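Local atomic coordinates of peptidase, C14 family (Geobacter sulfurreducens PCA, PDB entry 3BIJ), a protein that is of uncharacterised function but may act as a caspase-like cysteine endopeptidase. Residues G108-A117 and Y183-V193; G125-D133 and D266-V277. All coordinates share one frame; numbering follows the deposited sequence.

In the fold
Both contacts belong to one caspase-like domain and fasten outlying pieces to its central mixed beta-sheet. Along the chain their segments alternate: 108-117, then 125-133, then 183-193, then 266-277. Helix 112-119 of interaction 1 is followed in the chain by strand 127-133 of interaction 2. The centres lie 25 Å apart and the nearest atoms about 6 Å, so the two contacts do not touch. In interaction 1 the end of helix 180-189 packs on the edge strand 109-111 and the helix after it; in interaction 2 the C-terminal part of the chain covers strand 127-133, which lies between strands 76-89 and 201-206. Distant parts of the sequence are thereby gathered on one sheet.

Interaction 1: G108-A117 and Y183-V193; sequences GELIDDELYA and YDTIQQKTKKV
With CG of Glu114 anti to its carbonyl carbon (chi1 -51°) and the chain extended beyond, the carboxylate reaches back to the start of its helix and crosses Ile186 at about a right angle, Glu114 OE2 lying 3.5 Å from Ile186 CG2. In Ile111, CG1 anti to the carbonyl carbon and the bend at chi2 (62°) together bring CD1 to helix 180-189; there Ile111 CD1 meets Ile186 CG2 at 3.7 Å and comes up to the edge of the Tyr183 ring. Branched isoleucines suit this meeting: Ile111 uses the end of its longer branch, Ile186 the short branch on CB. Glu114 OE2 also accepts from Ile111 N (2.9 Å, N-H...O 152°), on the anti side of the carboxylate, so a side chain of the first turn reaches back to the N-H of the residue just before the helix; isoleucine cannot return such a bond. Glu114 OE1 pairs with Arg57 in a salt bridge. Replacing Glu114 by an alanine would probably leave Ile111 N without this acceptor and Arg57 NH2 without its carboxylate, and open a gap beside Ile186 CG2. Further on, Thr190 turns its two branches to different uses. Thr190 CG2 packs on Glu114 CG at 3.7 Å, while Thr190 OG1 donates to Ile186 O at 2.7 Å, so the hydroxyl is satisfied within its own segment. Lys192, bent along its chain, brings NZ to Asp113 OD1 in a weak salt bridge of 3.3 Å. Past it, Val193 lays CG2 against Tyr116 CB at 3.8 Å and also approaches Ala117, whose small side chain lets the valine lie close. Glu109, whose OE1 bonds Thr102, sets CB 3.7 Å from Tyr183 CE1. The contact thus joins apolar methyls to a carboxylate whose charge is probably balanced by Arg57, with the lysine pair a weaker tie at the outer end.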
loop_
_atom_site.group_PDB
_atom_site.type_symbol
_atom_site.label_atom_id
_atom_site.label_comp_id
_atom_site.label_asym_id
_atom_site.label_seq_id
_atom_site.Cartn_x
_atom_site.Cartn_y
_atom_site.Cartn_z
ATOM N N GLY A 108 -21.793 -23.806 -22.037
ATOM C CA GLY A 108 -22.414 -23.580 -20.751
ATOM C C GLY A 108 -21.509 -24.179 -19.681
ATOM O O GLY A 108 -20.341 -24.484 -19.948
ATOM N N GLU A 109 -22.030 -24.375 -18.476
ATOM C CA GLU A 109 -21.202 -24.917 -17.400
ATOM C C GLU A 109 -21.283 -26.425 -17.254
ATOM O O GLU A 109 -22.340 -27.024 -17.412
ATOM C CB GLU A 109 -21.568 -24.263 -16.064
ATOM C CG GLU A 109 -21.446 -22.760 -16.090
ATOM C CD GLU A 109 -21.965 -22.115 -14.841
ATOM O OE1 GLU A 109 -21.365 -22.332 -13.770
ATOM O OE2 GLU A 109 -22.975 -21.389 -14.928
ATOM N N LEU A 110 -20.147 -27.035 -16.953
ATOM C CA LEU A 110 -20.086 -28.468 -16.767
ATOM C C LEU A 110 -19.959 -28.646 -15.270
ATOM O O LEU A 110 -18.932 -28.297 -14.704
ATOM C CB LEU A 110 -18.854 -29.031 -17.476
ATOM C CG LEU A 110 -18.599 -30.532 -17.365
ATOM C CD1 LEU A 110 -19.687 -31.298 -18.094
ATOM C CD2 LEU A 110 -17.247 -30.855 -17.937
ATOM N N ILE A 111 -21.003 -29.161 -14.622
ATOM C CA ILE A 111 -20.976 -29.355 -13.175
ATOM C C ILE A 111 -19.900 -30.352 -12.779
ATOM O O ILE A 111 -19.742 -31.396 -13.417
ATOM C CB ILE A 111 -22.334 -29.862 -12.626
ATOM C CG1 ILE A 111 -23.368 -28.739 -12.651
ATOM C CG2 ILE A 111 -22.175 -30.308 -11.182
ATOM C CD1 ILE A 111 -23.685 -28.206 -14.031
ATOM N N ASP A 112 -19.168 -30.038 -11.716
ATOM C CA ASP A 112 -18.102 -30.919 -11.255
ATOM C C ASP A 112 -18.525 -32.386 -11.189
ATOM O O ASP A 112 -17.720 -33.289 -11.429
ATOM C CB ASP A 112 -17.565 -30.455 -9.893
ATOM C CG ASP A 112 -18.642 -30.373 -8.827
ATOM O OD1 ASP A 112 -18.334 -29.878 -7.718
ATOM O OD2 ASP A 112 -19.789 -30.794 -9.087
ATOM N N ASP A 113 -19.786 -32.631 -10.868
ATOM C CA ASP A 113 -20.267 -34.000 -10.795
ATOM C C ASP A 113 -20.267 -34.673 -12.158
ATOM O O ASP A 113 -19.956 -35.853 -12.267
ATOM C CB ASP A 113 -21.666 -34.032 -10.182
ATOM C CG ASP A 113 -21.631 -33.946 -8.666
ATOM O OD1 ASP A 113 -22.522 -33.288 -8.071
ATOM O OD2 ASP A 113 -20.707 -34.550 -8.074
ATOM N N GLU A 114 -20.616 -33.928 -13.199
ATOM C CA GLU A 114 -20.625 -34.495 -14.542
ATOM C C GLU A 114 -19.214 -34.933 -14.934
ATOM O O GLU A 114 -19.036 -35.977 -15.554
ATOM C CB GLU A 114 -21.135 -33.472 -15.556
ATOM C CG GLU A 114 -22.451 -32.806 -15.180
ATOM C CD GLU A 114 -22.992 -31.918 -16.290
ATOM O OE1 GLU A 114 -23.559 -32.463 -17.263
ATOM O OE2 GLU A 114 -22.838 -30.677 -16.195
ATOM N N LEU A 115 -18.213 -34.127 -14.577
ATOM C CA LEU A 115 -16.819 -34.438 -14.886
ATOM C C LEU A 115 -16.359 -35.619 -14.044
ATOM O O LEU A 115 -15.749 -36.561 -14.550
ATOM C CB LEU A 115 -15.930 -33.230 -14.589
ATOM C CG LEU A 115 -14.428 -33.455 -14.733
ATOM C CD1 LEU A 115 -14.091 -33.821 -16.167
ATOM C CD2 LEU A 115 -13.685 -32.205 -14.295
ATOM N N TYR A 116 -16.646 -35.556 -12.750
ATOM C CA TYR A 116 -16.267 -36.628 -11.852
ATOM C C TYR A 116 -16.846 -37.944 -12.342
ATOM O O TYR A 116 -16.150 -38.957 -12.358
ATOM C CB TYR A 116 -16.751 -36.327 -10.430
ATOM C CG TYR A 116 -16.008 -35.194 -9.763
ATOM C CD1 TYR A 116 -16.535 -34.551 -8.637
ATOM C CD2 TYR A 116 -14.782 -34.753 -10.264
ATOM C CE1 TYR A 116 -15.860 -33.488 -8.031
ATOM C CE2 TYR A 116 -14.101 -33.702 -9.673
ATOM C CZ TYR A 116 -14.643 -33.069 -8.558
ATOM O OH TYR A 116 -13.966 -32.010 -7.990
ATOM N N ALA A 117 -18.110 -37.936 -12.759
ATOM C CA ALA A 117 -18.748 -39.165 -13.239
ATOM C C ALA A 117 -18.054 -39.676 -14.495
ATOM O O ALA A 117 -17.845 -40.885 -14.660
ATOM C CB ALA A 117 -20.225 -38.930 -13.527
ATOM N N TYR A 183 -30.020 -25.736 -16.105
ATOM C CA TYR A 183 -29.192 -26.219 -15.009
ATOM C C TYR A 183 -29.961 -27.049 -13.999
ATOM O O TYR A 183 -29.415 -27.970 -13.394
ATOM C CB TYR A 183 -28.488 -25.047 -14.316
ATOM C CG TYR A 183 -27.374 -24.487 -15.160
ATOM C CD1 TYR A 183 -26.236 -25.242 -15.413
ATOM C CD2 TYR A 183 -27.495 -23.243 -15.789
ATOM C CE1 TYR A 183 -25.249 -24.788 -16.269
ATOM C CE2 TYR A 183 -26.505 -22.775 -16.656
ATOM C CZ TYR A 183 -25.384 -23.562 -16.889
ATOM O OH TYR A 183 -24.401 -23.140 -17.754
ATOM N N ASP A 184 -31.235 -26.739 -13.808
ATOM C CA ASP A 184 -32.015 -27.514 -12.861
ATOM C C ASP A 184 -32.140 -28.944 -13.357
ATOM O O ASP A 184 -32.109 -29.886 -12.565
ATOM C CB ASP A 184 -33.398 -26.897 -12.653
ATOM C CG ASP A 184 -33.346 -25.625 -11.824
ATOM O OD1 ASP A 184 -32.639 -25.629 -10.791
ATOM O OD2 ASP A 184 -34.008 -24.626 -12.193
ATOM N N THR A 185 -32.273 -29.113 -14.666
ATOM C CA THR A 185 -32.383 -30.453 -15.230
ATOM C C THR A 185 -31.081 -31.209 -15.023
ATOM O O THR A 185 -31.082 -32.355 -14.587
ATOM C CB THR A 185 -32.688 -30.399 -16.730
ATOM O OG1 THR A 185 -33.984 -29.824 -16.924
ATOM C CG2 THR A 185 -32.663 -31.793 -17.327
ATOM N N ILE A 186 -29.973 -30.552 -15.340
ATOM C CA ILE A 186 -28.656 -31.142 -15.185
ATOM C C ILE A 186 -28.427 -31.546 -13.736
ATOM O O ILE A 186 -27.989 -32.658 -13.453
ATOM C CB ILE A 186 -27.567 -30.137 -15.593
ATOM C CG1 ILE A 186 -27.704 -29.805 -17.078
ATOM C CG2 ILE A 186 -26.191 -30.698 -15.280
ATOM C CD1 ILE A 186 -26.722 -28.782 -17.577
ATOM N N GLN A 187 -28.738 -30.628 -12.827
ATOM C CA GLN A 187 -28.546 -30.849 -11.398
ATOM C C GLN A 187 -29.345 -32.037 -10.854
ATOM O O GLN A 187 -28.952 -32.645 -9.853
ATOM C CB GLN A 187 -28.918 -29.575 -10.624
ATOM C CG GLN A 187 -28.152 -29.361 -9.310
ATOM C CD GLN A 187 -26.683 -29.001 -9.533
ATOM O OE1 GLN A 187 -25.816 -29.875 -9.700
ATOM N NE2 GLN A 187 -26.402 -27.705 -9.552
ATOM N N GLN A 188 -30.456 -32.370 -11.517
ATOM C CA GLN A 188 -31.322 -33.478 -11.091
ATOM C C GLN A 188 -31.049 -34.815 -11.772
ATOM O O GLN A 188 -31.473 -35.863 -11.281
ATOM C CB GLN A 188 -32.796 -33.113 -11.301
ATOM C CG GLN A 188 -33.319 -32.090 -10.314
ATOM C CD GLN A 188 -33.420 -32.649 -8.904
ATOM O OE1 GLN A 188 -32.472 -33.255 -8.391
ATOM N NE2 GLN A 188 -34.570 -32.443 -8.264
ATOM N N LYS A 189 -30.354 -34.774 -12.904
ATOM C CA LYS A 189 -30.028 -35.988 -13.643
ATOM C C LYS A 189 -28.550 -36.359 -13.474
ATOM O O LYS A 189 -28.042 -37.257 -14.154
ATOM C CB LYS A 189 -30.360 -35.811 -15.135
ATOM C CG LYS A 189 -29.477 -34.812 -15.875
ATOM C CD LYS A 189 -29.964 -34.563 -17.293
ATOM C CE LYS A 189 -29.976 -35.835 -18.124
ATOM N NZ LYS A 189 -30.618 -35.597 -19.445
ATOM N N THR A 190 -27.856 -35.655 -12.581
ATOM C CA THR A 190 -26.448 -35.941 -12.318
ATOM C C THR A 190 -26.252 -36.243 -10.838
ATOM O O THR A 190 -26.030 -35.342 -10.029
ATOM C CB THR A 190 -25.508 -34.759 -12.722
ATOM O OG1 THR A 190 -25.910 -33.560 -12.048
ATOM C CG2 THR A 190 -25.543 -34.533 -14.225
ATOM N N LYS A 191 -26.347 -37.522 -10.495
ATOM C CA LYS A 191 -26.179 -37.968 -9.115
ATOM C C LYS A 191 -24.716 -37.751 -8.741
ATOM O O LYS A 191 -23.819 -37.946 -9.565
ATOM C CB LYS A 191 -26.545 -39.458 -8.979
ATOM C CG LYS A 191 -27.251 -39.854 -7.667
ATOM C CD LYS A 191 -28.673 -39.281 -7.581
ATOM C CE LYS A 191 -29.453 -39.829 -6.376
ATOM N NZ LYS A 191 -28.874 -39.434 -5.058
ATOM N N LYS A 192 -24.487 -37.343 -7.497
ATOM C CA LYS A 192 -23.145 -37.082 -7.001
ATOM C C LYS A 192 -22.309 -38.358 -6.974
ATOM O O LYS A 192 -22.849 -39.463 -6.940
ATOM C CB LYS A 192 -23.214 -36.476 -5.593
ATOM C CG LYS A 192 -23.847 -35.069 -5.493
ATOM C CD LYS A 192 -25.386 -35.076 -5.403
ATOM C CE LYS A 192 -26.066 -34.772 -6.743
ATOM N NZ LYS A 192 -25.758 -33.419 -7.301
ATOM N N VAL A 193 -20.990 -38.198 -6.987
ATOM C CA VAL A 193 -20.079 -39.333 -6.963
ATOM C C VAL A 193 -18.802 -39.005 -6.206
ATOM O O VAL A 193 -18.368 -37.856 -6.174
ATOM C CB VAL A 193 -19.717 -39.778 -8.382
ATOM C CG1 VAL A 193 -20.812 -40.677 -8.933
ATOM C CG2 VAL A 193 -19.546 -38.553 -9.275
#

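Interaction 2: G125-D133 and D266-V277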
loop_
_atom_site.group_PDB
_atom_site.type_symbol
_atom_site.label_atom_id
_atom_site.label_comp_id
_atom_site.label_asym_id
_atom_site.label_seq_id
_atom_site.Cartn_x
_atom_site.Cartn_y
_atom_site.Cartn_z
ATOM N N GLY A 125 -7.077 -50.325 -14.350
ATOM C CA GLY A 125 -5.654 -50.046 -14.297
ATOM C C GLY A 125 -5.229 -48.879 -15.164
ATOM O O GLY A 125 -4.079 -48.811 -15.595
ATOM N N VAL A 126 -6.143 -47.956 -15.430
ATOM C CA VAL A 126 -5.809 -46.807 -16.261
ATOM C C VAL A 126 -5.452 -45.586 -15.399
ATOM O O VAL A 126 -6.095 -45.318 -14.388
ATOM C CB VAL A 126 -6.981 -46.493 -17.270
ATOM C CG1 VAL A 126 -8.306 -46.544 -16.556
ATOM C CG2 VAL A 126 -6.783 -45.129 -17.915
ATOM N N ARG A 127 -4.391 -44.881 -15.791
ATOM C CA ARG A 127 -3.941 -43.694 -15.071
ATOM C C ARG A 127 -4.626 -42.480 -15.681
ATOM O O ARG A 127 -4.653 -42.333 -16.906
ATOM C CB ARG A 127 -2.420 -43.532 -15.184
ATOM C CG ARG A 127 -1.623 -44.661 -14.555
ATOM C CD ARG A 127 -0.835 -45.431 -15.604
ATOM N NE ARG A 127 0.279 -44.639 -16.110
ATOM C CZ ARG A 127 0.727 -44.694 -17.357
ATOM N NH1 ARG A 127 0.157 -45.508 -18.239
ATOM N NH2 ARG A 127 1.738 -43.922 -17.728
ATOM N N VAL A 128 -5.186 -41.625 -14.830
ATOM C CA VAL A 128 -5.875 -40.417 -15.283
ATOM C C VAL A 128 -5.151 -39.201 -14.713
ATOM O O VAL A 128 -5.177 -38.967 -13.507
ATOM C CB VAL A 128 -7.355 -40.394 -14.811
ATOM C CG1 VAL A 128 -8.032 -39.128 -15.282
ATOM C CG2 VAL A 128 -8.092 -41.609 -15.357
ATOM N N LEU A 129 -4.497 -38.439 -15.583
ATOM C CA LEU A 129 -3.759 -37.250 -15.170
ATOM C C LEU A 129 -4.535 -36.001 -15.565
ATOM O O LEU A 129 -4.770 -35.775 -16.748
ATOM C CB LEU A 129 -2.389 -37.239 -15.841
ATOM C CG LEU A 129 -1.471 -36.065 -15.520
ATOM C CD1 LEU A 129 -1.082 -36.096 -14.061
ATOM C CD2 LEU A 129 -0.249 -36.148 -16.418
ATOM N N VAL A 130 -4.925 -35.188 -14.584
ATOM C CA VAL A 130 -5.703 -33.971 -14.857
ATOM C C VAL A 130 -5.020 -32.668 -14.412
ATOM O O VAL A 130 -4.612 -32.538 -13.260
ATOM C CB VAL A 130 -7.094 -34.020 -14.149
ATOM C CG1 VAL A 130 -7.894 -32.791 -14.510
ATOM C CG2 VAL A 130 -7.853 -35.278 -14.526
ATOM N N PHE A 131 -4.893 -31.713 -15.331
ATOM C CA PHE A 131 -4.319 -30.411 -15.009
ATOM C C PHE A 131 -5.439 -29.392 -15.161
ATOM O O PHE A 131 -6.042 -29.278 -16.234
ATOM C CB PHE A 131 -3.180 -30.024 -15.957
ATOM C CG PHE A 131 -1.916 -30.791 -15.727
ATOM C CD1 PHE A 131 -1.664 -31.974 -16.419
ATOM C CD2 PHE A 131 -0.992 -30.353 -14.782
ATOM C CE1 PHE A 131 -0.507 -32.712 -16.169
ATOM C CE2 PHE A 131 0.165 -31.081 -14.522
ATOM C CZ PHE A 131 0.411 -32.268 -15.218
ATOM N N SER A 132 -5.735 -28.664 -14.092
ATOM C CA SER A 132 -6.781 -27.654 -14.151
ATOM C C SER A 132 -6.219 -26.307 -13.717
ATOM O O SER A 132 -6.122 -26.041 -12.523
ATOM C CB SER A 132 -7.946 -28.055 -13.241
ATOM O OG SER A 132 -8.985 -27.083 -13.255
ATOM N N ASP A 133 -5.835 -25.467 -14.681
ATOM C CA ASP A 133 -5.291 -24.141 -14.373
ATOM C C ASP A 133 -6.482 -23.210 -14.327
ATOM O O ASP A 133 -6.673 -22.364 -15.204
ATOM C CB ASP A 133 -4.307 -23.671 -15.450
ATOM C CG ASP A 133 -3.546 -22.421 -15.039
ATOM O OD1 ASP A 133 -3.946 -21.791 -14.035
ATOM O OD2 ASP A 133 -2.555 -22.064 -15.721
ATOM N N ASP A 266 -2.234 -45.821 -6.771
ATOM C CA ASP A 266 -1.247 -46.379 -7.679
ATOM C C ASP A 266 0.086 -45.692 -7.423
ATOM O O ASP A 266 0.454 -44.740 -8.116
ATOM C CB ASP A 266 -1.669 -46.147 -9.130
ATOM C CG ASP A 266 -0.791 -46.895 -10.125
ATOM O OD1 ASP A 266 0.400 -47.104 -9.833
ATOM O OD2 ASP A 266 -1.289 -47.264 -11.208
ATOM N N PRO A 267 0.836 -46.171 -6.421
ATOM C CA PRO A 267 2.133 -45.576 -6.096
ATOM C C PRO A 267 3.119 -45.598 -7.256
ATOM O O PRO A 267 3.987 -44.731 -7.352
ATOM C CB PRO A 267 2.601 -46.407 -4.900
ATOM C CG PRO A 267 1.988 -47.740 -5.171
ATOM C CD PRO A 267 0.591 -47.369 -5.603
ATOM N N ALA A 268 2.989 -46.576 -8.144
ATOM C CA ALA A 268 3.897 -46.652 -9.285
ATOM C C ALA A 268 3.650 -45.479 -10.227
ATOM O O ALA A 268 4.580 -44.943 -10.829
ATOM C CB ALA A 268 3.711 -47.971 -10.028
ATOM N N PHE A 269 2.383 -45.088 -10.339
ATOM C CA PHE A 269 1.973 -43.981 -11.199
ATOM C C PHE A 269 2.500 -42.637 -10.674
ATOM O O PHE A 269 3.075 -41.848 -11.428
ATOM C CB PHE A 269 0.439 -43.972 -11.318
ATOM C CG PHE A 269 -0.117 -42.777 -12.032
ATOM C CD1 PHE A 269 0.498 -42.279 -13.173
ATOM C CD2 PHE A 269 -1.274 -42.154 -11.566
ATOM C CE1 PHE A 269 -0.031 -41.175 -13.841
ATOM C CE2 PHE A 269 -1.814 -41.054 -12.225
ATOM C CZ PHE A 269 -1.194 -40.560 -13.362
ATOM N N LEU A 270 2.318 -42.387 -9.382
ATOM C CA LEU A 270 2.789 -41.143 -8.785
ATOM C C LEU A 270 4.318 -41.095 -8.737
ATOM O O LEU A 270 4.911 -40.039 -8.509
ATOM C CB LEU A 270 2.196 -40.982 -7.380
ATOM C CG LEU A 270 0.876 -40.197 -7.263
ATOM C CD1 LEU A 270 -0.141 -40.639 -8.306
ATOM C CD2 LEU A 270 0.331 -40.391 -5.861
ATOM N N LYS A 271 4.947 -42.241 -8.982
ATOM C CA LYS A 271 6.399 -42.342 -8.971
ATOM C C LYS A 271 7.003 -42.151 -10.359
ATOM O O LYS A 271 8.208 -41.942 -10.489
ATOM C CB LYS A 271 6.825 -43.699 -8.407
ATOM C CG LYS A 271 7.725 -43.613 -7.174
ATOM C CD LYS A 271 7.020 -42.938 -6.000
ATOM C CE LYS A 271 7.699 -41.620 -5.606
ATOM N NZ LYS A 271 6.912 -40.849 -4.577
ATOM N N GLN A 272 6.169 -42.219 -11.394
ATOM C CA GLN A 272 6.639 -42.055 -12.771
ATOM C C GLN A 272 7.048 -40.615 -13.064
ATOM O O GLN A 272 6.895 -39.730 -12.227
ATOM C CB GLN A 272 5.543 -42.443 -13.767
ATOM C CG GLN A 272 4.947 -43.821 -13.586
ATOM C CD GLN A 272 3.947 -44.161 -14.681
ATOM O OE1 GLN A 272 2.994 -43.423 -14.922
ATOM N NE2 GLN A 272 4.159 -45.290 -15.342
ATOM N N ARG A 273 7.565 -40.390 -14.265
ATOM C CA ARG A 273 7.961 -39.056 -14.691
ATOM C C ARG A 273 6.671 -38.326 -15.087
ATOM O O ARG A 273 5.806 -38.895 -15.750
ATOM C CB ARG A 273 8.933 -39.144 -15.871
ATOM C CG ARG A 273 9.844 -37.919 -15.957
ATOM C CD ARG A 273 11.113 -38.040 -16.809
ATOM N NE ARG A 273 10.874 -37.560 -18.123
ATOM C CZ ARG A 273 11.326 -36.573 -18.883
ATOM N NH1 ARG A 273 12.239 -35.648 -18.606
ATOM N NH2 ARG A 273 10.737 -36.576 -20.051
ATOM N N PRO A 274 6.535 -37.053 -14.696
ATOM C CA PRO A 274 5.348 -36.244 -14.994
ATOM C C PRO A 274 4.501 -36.500 -16.248
ATOM O O PRO A 274 3.298 -36.258 -16.209
ATOM C CB PRO A 274 5.869 -34.801 -14.915
ATOM C CG PRO A 274 7.354 -34.933 -15.067
ATOM C CD PRO A 274 7.644 -36.182 -14.279
ATOM N N PHE A 275 5.057 -36.973 -17.355
ATOM C CA PHE A 275 4.165 -37.198 -18.498
ATOM C C PHE A 275 4.361 -38.525 -19.168
ATOM O O PHE A 275 4.128 -38.675 -20.362
ATOM C CB PHE A 275 4.316 -36.081 -19.517
ATOM C CG PHE A 275 3.821 -34.759 -19.023
ATOM C CD1 PHE A 275 2.459 -34.487 -18.960
ATOM C CD2 PHE A 275 4.715 -33.785 -18.603
ATOM C CE1 PHE A 275 1.996 -33.261 -18.487
ATOM C CE2 PHE A 275 4.266 -32.559 -18.127
ATOM C CZ PHE A 275 2.906 -32.297 -18.070
ATOM N N THR A 276 4.743 -39.496 -18.358
ATOM C CA THR A 276 5.015 -40.823 -18.834
ATOM C C THR A 276 3.858 -41.642 -19.402
ATOM O O THR A 276 2.777 -41.749 -18.822
ATOM C CB THR A 276 5.704 -41.634 -17.737
ATOM O OG1 THR A 276 6.849 -40.913 -17.270
ATOM C CG2 THR A 276 6.142 -42.967 -18.270
ATOM N N VAL A 277 4.127 -42.216 -20.569
ATOM C CA VAL A 277 3.196 -43.084 -21.253
ATOM C C VAL A 277 3.829 -44.462 -21.142
ATOM O O VAL A 277 3.157 -45.430 -20.814
ATOM C CB VAL A 277 3.055 -42.702 -22.747
ATOM C CG1 VAL A 277 2.155 -43.709 -23.463
ATOM C CG2 VAL A 277 2.480 -41.291 -22.875
#
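Arg127 lays its aliphatic stem over one face of the Phe269 ring, binding the C-terminal part of the chain to strand 127-133 in the parallel core of the caspase-like fold. Arg127 CB stands 3.6 Å from the Phe269 ring centroid, almost on the normal, a CH-pi contact; the CB and CG methylenes cover the ring, while the length of arginine carries the guanidinium on past it. Bends at chi2 (115°) and chi3 swing that group, nearly perpendicular to the ring, to Gln272, where Arg127 NE (3.2 Å) and Arg127 NH2 (3.1 Å) grip the single atom Gln272 OE1 side-on. Farther along the strand Leu129 CB meets Phe269 CZ, at the edge of the ring, and Leu129 CD2 approaches Phe275 CD1. The Phe131 and Phe275 rings are inclined at 30° and displaced along each other, with little face-to-face cover, Phe131 CE1 to Phe275 CE1 3.5 Å. A second shell steadies these rings: Tyr240 meets Phe269 edge-to-face and Trp231 does the same to Phe275. The weak helix 267-271 that carries Phe269 is N-capped by Asp266, whose short carboxylate can turn back on the first turn. Asp266 OD1 accepts from Phe269 N at 2.9 Å, the N-H coming from above the carboxylate plane.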